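Local atomic coordinates of DUF192 domain-containing protein (Novosphingobium aromaticivorans, PDB entry 3M7A), a protein that is of unknown function, a DUF192 (COG1430) family member whose natural form probably carries a lipoprotein signal sequence. Residues P83-N97 with L110-G124. Numbering follows the deposited sequence.
Sequences PLDIIFVGLDRRVMN and LPAAGPTLAVLEING
Strands 84-89 and 118-123 pair antiparallel, their axes 4.6 Å apart at 158°, with Asp85, Ile87 and Val89 facing Ile122, Leu120 and Ala118 in hydrogen-bonded pairs. At the Val89 end a classic beta bulge closes the pairing: Val89 O accepts from both Leu117 N (2.9 Å) and Ala118 N. On its other side strand 118-123 pairs, also antiparallel, with 61-66 in the mixed sheet of this DUF192 domain.

On one face, Ile87 CD1 meets Ile122 CD1 at 3.8 Å; on the other, Ile86 CG2 presses on Val119 CG1 at 3.4 Å, tighter than usual for methyl groups. With CG anti to its carbonyl carbon (chi1 -62°), the Phe88 ring lies under strand 110-112, Ala112 CA standing 3.7 Å above its centre. Strand 110-112 pairs instead with 72-75.

Asn97 links strand 95-102 to strand 110-112 and the corner at Ala113 through both ends of its amide. ND2 donates to Pro111 O (3.2 Å) in the carbonyl plane, on a lone pair, while OD1 takes Ala113 N from above its own carbonyl plane. A leucine here would lack both polar ends and would probably leave Pro111 O and Ala113 N without these mates. Beside it, the bent selenomethionine Met96 brings CE to 3.5 Å from Pro115 O.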
loop_
_atom_site.group_PDB
_atom_site.type_symbol
_atom_site.label_atom_id
_atom_site.label_comp_id
_atom_site.label_asym_id
_atom_site.label_seq_id
_atom_site.Cartn_x
_atom_site.Cartn_y
_atom_site.Cartn_z
ATOM N N PRO A 83 1.212 2.995 12.806
ATOM C CA PRO A 83 1.811 1.745 12.368
ATOM C C PRO A 83 1.223 1.333 11.010
ATOM O O PRO A 83 0.054 1.633 10.720
ATOM C CB PRO A 83 1.456 0.755 13.486
ATOM C CG PRO A 83 0.243 1.287 14.081
ATOM C CD PRO A 83 0.339 2.795 13.978
ATOM N N LEU A 84 2.028 0.671 10.206
ATOM C CA LEU A 84 1.626 0.305 8.844
ATOM C C LEU A 84 2.062 -1.106 8.524
ATOM O O LEU A 84 3.073 -1.596 9.027
ATOM C CB LEU A 84 2.290 1.237 7.826
ATOM C CG LEU A 84 1.869 2.692 7.886
ATOM C CD1 LEU A 84 2.778 3.555 6.964
ATOM C CD2 LEU A 84 0.400 2.873 7.544
ATOM N N ASP A 85 1.303 -1.756 7.637
ATOM C CA ASP A 85 1.750 -2.934 6.931
ATOM C C ASP A 85 2.173 -2.483 5.525
ATOM O O ASP A 85 1.448 -1.759 4.835
ATOM C CB ASP A 85 0.639 -3.978 6.807
ATOM C CG ASP A 85 0.303 -4.674 8.112
ATOM O OD1 ASP A 85 0.965 -4.427 9.145
ATOM O OD2 ASP A 85 -0.638 -5.508 8.091
ATOM N N ILE A 86 3.374 -2.903 5.135
ATOM C CA ILE A 86 3.970 -2.502 3.865
ATOM C C ILE A 86 4.022 -3.734 2.955
ATOM O O ILE A 86 4.763 -4.677 3.202
ATOM C CB ILE A 86 5.353 -1.858 4.049
ATOM C CG1 ILE A 86 5.293 -0.733 5.110
ATOM C CG2 ILE A 86 5.871 -1.281 2.726
ATOM C CD1 ILE A 86 6.610 0.055 5.285
ATOM N N ILE A 87 3.197 -3.699 1.908
ATOM C CA ILE A 87 2.988 -4.837 1.031
ATOM C C ILE A 87 3.727 -4.586 -0.272
ATOM O O ILE A 87 3.405 -3.663 -1.016
ATOM C CB ILE A 87 1.465 -4.999 0.774
ATOM C CG1 ILE A 87 0.677 -5.183 2.085
ATOM C CG2 ILE A 87 1.208 -6.122 -0.237
ATOM C CD1 ILE A 87 -0.830 -4.982 1.967
ATOM N N PHE A 88 4.759 -5.379 -0.529
ATOM C CA PHE A 88 5.630 -5.172 -1.689
ATOM C C PHE A 88 5.152 -6.069 -2.843
ATOM O O PHE A 88 4.950 -7.283 -2.656
ATOM C CB PHE A 88 7.060 -5.549 -1.342
ATOM C CG PHE A 88 7.671 -4.730 -0.244
ATOM C CD1 PHE A 88 8.284 -3.515 -0.506
ATOM C CD2 PHE A 88 7.671 -5.172 1.062
ATOM C CE1 PHE A 88 8.891 -2.791 0.494
ATOM C CE2 PHE A 88 8.259 -4.418 2.084
ATOM C CZ PHE A 88 8.878 -3.241 1.792
ATOM N N VAL A 89 4.984 -5.457 -4.009
ATOM C CA VAL A 89 4.381 -6.107 -5.162
ATOM C C VAL A 89 5.433 -6.237 -6.284
ATOM O O VAL A 89 6.098 -5.257 -6.653
ATOM C CB VAL A 89 3.161 -5.304 -5.646
ATOM C CG1 VAL A 89 2.546 -5.974 -6.884
ATOM C CG2 VAL A 89 2.143 -5.109 -4.532
ATOM N N GLY A 90 5.580 -7.460 -6.795
ATOM C CA GLY A 90 6.494 -7.748 -7.881
ATOM C C GLY A 90 5.958 -7.479 -9.271
ATOM O O GLY A 90 4.870 -6.923 -9.453
ATOM N N LEU A 91 6.762 -7.871 -10.256
ATOM C CA LEU A 91 6.541 -7.459 -11.630
ATOM C C LEU A 91 5.350 -8.146 -12.288
ATOM O O LEU A 91 4.879 -7.680 -13.312
ATOM C CB LEU A 91 7.823 -7.645 -12.455
ATOM C CG LEU A 91 8.824 -6.479 -12.384
ATOM C CD1 LEU A 91 9.401 -6.287 -10.968
ATOM C CD2 LEU A 91 9.948 -6.657 -13.412
ATOM N N ASP A 92 4.901 -9.257 -11.701
ATOM C CA ASP A 92 3.693 -9.948 -12.082
ATOM C C ASP A 92 2.459 -9.494 -11.299
ATOM O O ASP A 92 1.418 -10.152 -11.348
ATOM C CB ASP A 92 3.885 -11.465 -11.892
ATOM C CG ASP A 92 4.236 -11.843 -10.454
ATOM O OD1 ASP A 92 4.400 -10.924 -9.604
ATOM O OD2 ASP A 92 4.408 -13.040 -10.143
ATOM N N ARG A 93 2.559 -8.361 -10.603
ATOM C CA ARG A 93 1.489 -7.827 -9.764
ATOM C C ARG A 93 1.098 -8.755 -8.612
ATOM O O ARG A 93 0.007 -8.632 -8.068
ATOM C CB ARG A 93 0.277 -7.371 -10.574
ATOM C CG ARG A 93 0.583 -6.219 -11.507
ATOM C CD ARG A 93 -0.677 -5.562 -11.977
ATOM N NE ARG A 93 -0.400 -4.437 -12.860
ATOM C CZ ARG A 93 -1.211 -3.401 -13.085
ATOM N NH1 ARG A 93 -2.441 -3.330 -12.549
ATOM N NH2 ARG A 93 -0.771 -2.418 -13.863
ATOM N N ARG A 94 2.018 -9.609 -8.162
ATOM C CA ARG A 94 1.750 -10.439 -6.986
ATOM C C ARG A 94 2.571 -9.946 -5.793
ATOM O O ARG A 94 3.708 -9.464 -5.929
ATOM C CB ARG A 94 2.016 -11.919 -7.275
ATOM C CG ARG A 94 1.063 -12.484 -8.276
ATOM C CD ARG A 94 1.247 -13.988 -8.486
ATOM N NE ARG A 94 0.279 -14.465 -9.482
ATOM C CZ ARG A 94 -1.006 -14.745 -9.249
ATOM N NH1 ARG A 94 -1.531 -14.609 -8.033
ATOM N NH2 ARG A 94 -1.791 -15.121 -10.257
ATOM N N VAL A 95 2.001 -10.120 -4.603
ATOM C CA VAL A 95 2.693 -9.768 -3.367
ATOM C C VAL A 95 3.907 -10.682 -3.211
ATOM O O VAL A 95 3.793 -11.902 -3.269
ATOM C CB VAL A 95 1.749 -9.906 -2.153
ATOM C CG1 VAL A 95 2.504 -9.643 -0.833
ATOM C CG2 VAL A 95 0.505 -9.004 -2.275
HETATM N N MSE A 96 5.075 -10.074 -3.014
HETATM C CA MSE A 96 6.305 -10.800 -2.729
HETATM C C MSE A 96 6.494 -11.039 -1.233
HETATM O O MSE A 96 6.867 -12.137 -0.804
HETATM C CB MSE A 96 7.524 -10.028 -3.236
HETATM C CG MSE A 96 7.567 -9.871 -4.733
HETATM SE SE MSE A 96 9.120 -8.888 -5.346
HETATM C CE MSE A 96 8.749 -7.181 -4.553
ATOM N N ASN A 97 6.278 -9.998 -0.450
ATOM C CA ASN A 97 6.549 -10.017 0.955
ATOM C C ASN A 97 5.835 -8.828 1.598
ATOM O O ASN A 97 5.432 -7.858 0.924
ATOM C CB ASN A 97 8.054 -9.988 1.286
ATOM C CG ASN A 97 8.743 -8.683 0.934
ATOM O OD1 ASN A 97 8.799 -8.287 -0.239
ATOM N ND2 ASN A 97 9.311 -8.033 1.945
ATOM N N LEU A 110 13.313 -1.560 5.775
ATOM C CA LEU A 110 12.301 -2.581 5.504
ATOM C C LEU A 110 12.387 -2.882 4.021
ATOM O O LEU A 110 11.811 -2.176 3.202
ATOM C CB LEU A 110 10.916 -2.045 5.866
ATOM C CG LEU A 110 10.789 -1.553 7.309
ATOM C CD1 LEU A 110 9.452 -0.848 7.451
ATOM C CD2 LEU A 110 10.971 -2.724 8.310
ATOM N N PRO A 111 13.137 -3.930 3.655
ATOM C CA PRO A 111 13.395 -4.183 2.235
ATOM C C PRO A 111 12.344 -5.037 1.558
ATOM O O PRO A 111 11.806 -5.976 2.150
ATOM C CB PRO A 111 14.714 -4.952 2.258
ATOM C CG PRO A 111 14.689 -5.641 3.579
ATOM C CD PRO A 111 14.025 -4.714 4.518
ATOM N N ALA A 112 12.104 -4.749 0.297
ATOM C CA ALA A 112 11.367 -5.641 -0.582
ATOM C C ALA A 112 12.196 -6.890 -0.839
ATOM O O ALA A 112 13.426 -6.867 -0.765
ATOM C CB ALA A 112 11.057 -4.935 -1.935
ATOM N N ALA A 113 11.511 -7.959 -1.258
ATOM C CA ALA A 113 12.184 -9.199 -1.605
ATOM C C ALA A 113 12.988 -9.093 -2.885
ATOM O O ALA A 113 13.818 -9.942 -3.137
ATOM C CB ALA A 113 11.143 -10.298 -1.770
ATOM N N GLY A 114 12.736 -8.078 -3.703
ATOM C CA GLY A 114 13.369 -7.942 -5.007
ATOM C C GLY A 114 12.807 -6.761 -5.762
ATOM O O GLY A 114 12.102 -5.933 -5.171
ATOM N N PRO A 115 13.051 -6.693 -7.087
ATOM C CA PRO A 115 12.481 -5.639 -7.926
ATOM C C PRO A 115 11.008 -5.424 -7.604
ATOM O O PRO A 115 10.225 -6.362 -7.568
ATOM C CB PRO A 115 12.733 -6.152 -9.343
ATOM C CG PRO A 115 14.009 -6.945 -9.212
ATOM C CD PRO A 115 13.933 -7.606 -7.849
ATOM N N THR A 116 10.691 -4.170 -7.337
ATOM C CA THR A 116 9.406 -3.799 -6.762
ATOM C C THR A 116 8.637 -2.912 -7.751
ATOM O O THR A 116 9.041 -1.766 -8.013
ATOM C CB THR A 116 9.616 -3.023 -5.469
ATOM O OG1 THR A 116 10.488 -3.761 -4.608
ATOM C CG2 THR A 116 8.301 -2.763 -4.751
ATOM N N LEU A 117 7.560 -3.453 -8.325
ATOM C CA LEU A 117 6.679 -2.715 -9.226
ATOM C C LEU A 117 5.787 -1.736 -8.463
ATOM O O LEU A 117 5.488 -0.650 -8.958
ATOM C CB LEU A 117 5.849 -3.726 -10.031
ATOM C CG LEU A 117 4.847 -3.096 -10.996
ATOM C CD1 LEU A 117 5.549 -2.290 -12.101
ATOM C CD2 LEU A 117 3.986 -4.194 -11.617
ATOM N N ALA A 118 5.304 -2.147 -7.296
ATOM C CA ALA A 118 4.405 -1.310 -6.502
ATOM C C ALA A 118 4.552 -1.658 -5.033
ATOM O O ALA A 118 5.013 -2.733 -4.682
ATOM C CB ALA A 118 2.946 -1.496 -6.965
ATOM N N VAL A 119 4.119 -0.748 -4.178
ATOM C CA VAL A 119 4.006 -0.966 -2.760
ATOM C C VAL A 119 2.654 -0.439 -2.315
ATOM O O VAL A 119 2.246 0.630 -2.733
ATOM C CB VAL A 119 5.124 -0.242 -1.978
ATOM C CG1 VAL A 119 5.022 -0.532 -0.483
ATOM C CG2 VAL A 119 6.516 -0.671 -2.512
ATOM N N LEU A 120 1.964 -1.209 -1.472
ATOM C CA LEU A 120 0.695 -0.798 -0.905
ATOM C C LEU A 120 0.882 -0.728 0.606
ATOM O O LEU A 120 1.267 -1.720 1.248
ATOM C CB LEU A 120 -0.403 -1.790 -1.270
ATOM C CG LEU A 120 -1.743 -1.501 -0.614
ATOM C CD1 LEU A 120 -2.378 -0.184 -1.129
ATOM C CD2 LEU A 120 -2.718 -2.661 -0.864
ATOM N N GLU A 121 0.632 0.448 1.169
ATOM C CA GLU A 121 0.627 0.626 2.625
ATOM C C GLU A 121 -0.801 0.739 3.156
ATOM O O GLU A 121 -1.598 1.493 2.621
ATOM C CB GLU A 121 1.406 1.891 3.033
ATOM C CG GLU A 121 2.892 1.779 2.761
ATOM C CD GLU A 121 3.713 2.990 3.117
ATOM O OE1 GLU A 121 3.168 4.046 3.440
ATOM O OE2 GLU A 121 4.951 2.863 3.036
ATOM N N ILE A 122 -1.083 -0.053 4.180
ATOM C CA ILE A 122 -2.366 -0.071 4.865
ATOM C C ILE A 122 -2.092 -0.082 6.374
ATOM O O ILE A 122 -0.961 -0.203 6.823
ATOM C CB ILE A 122 -3.209 -1.292 4.442
ATOM C CG1 ILE A 122 -2.574 -2.623 4.866
ATOM C CG2 ILE A 122 -3.476 -1.231 2.930
ATOM C CD1 ILE A 122 -3.438 -3.843 4.504
ATOM N N ASN A 123 -3.138 0.049 7.167
ATOM C CA ASN A 123 -2.966 0.108 8.605
ATOM C C ASN A 123 -2.241 -1.111 9.172
ATOM O O ASN A 123 -2.440 -2.253 8.736
ATOM C CB ASN A 123 -4.334 0.223 9.284
ATOM C CG ASN A 123 -4.866 1.615 9.328
ATOM O OD1 ASN A 123 -4.139 2.548 9.634
ATOM N ND2 ASN A 123 -6.166 1.755 9.083
ATOM N N GLY A 124 -1.436 -0.855 10.182
ATOM C CA GLY A 124 -0.679 -1.890 10.820
ATOM C C GLY A 124 -1.559 -3.011 11.302
ATOM O O GLY A 124 -2.579 -2.770 11.959
HETATM O O HOH W 1 -2.372 2.334 11.680
#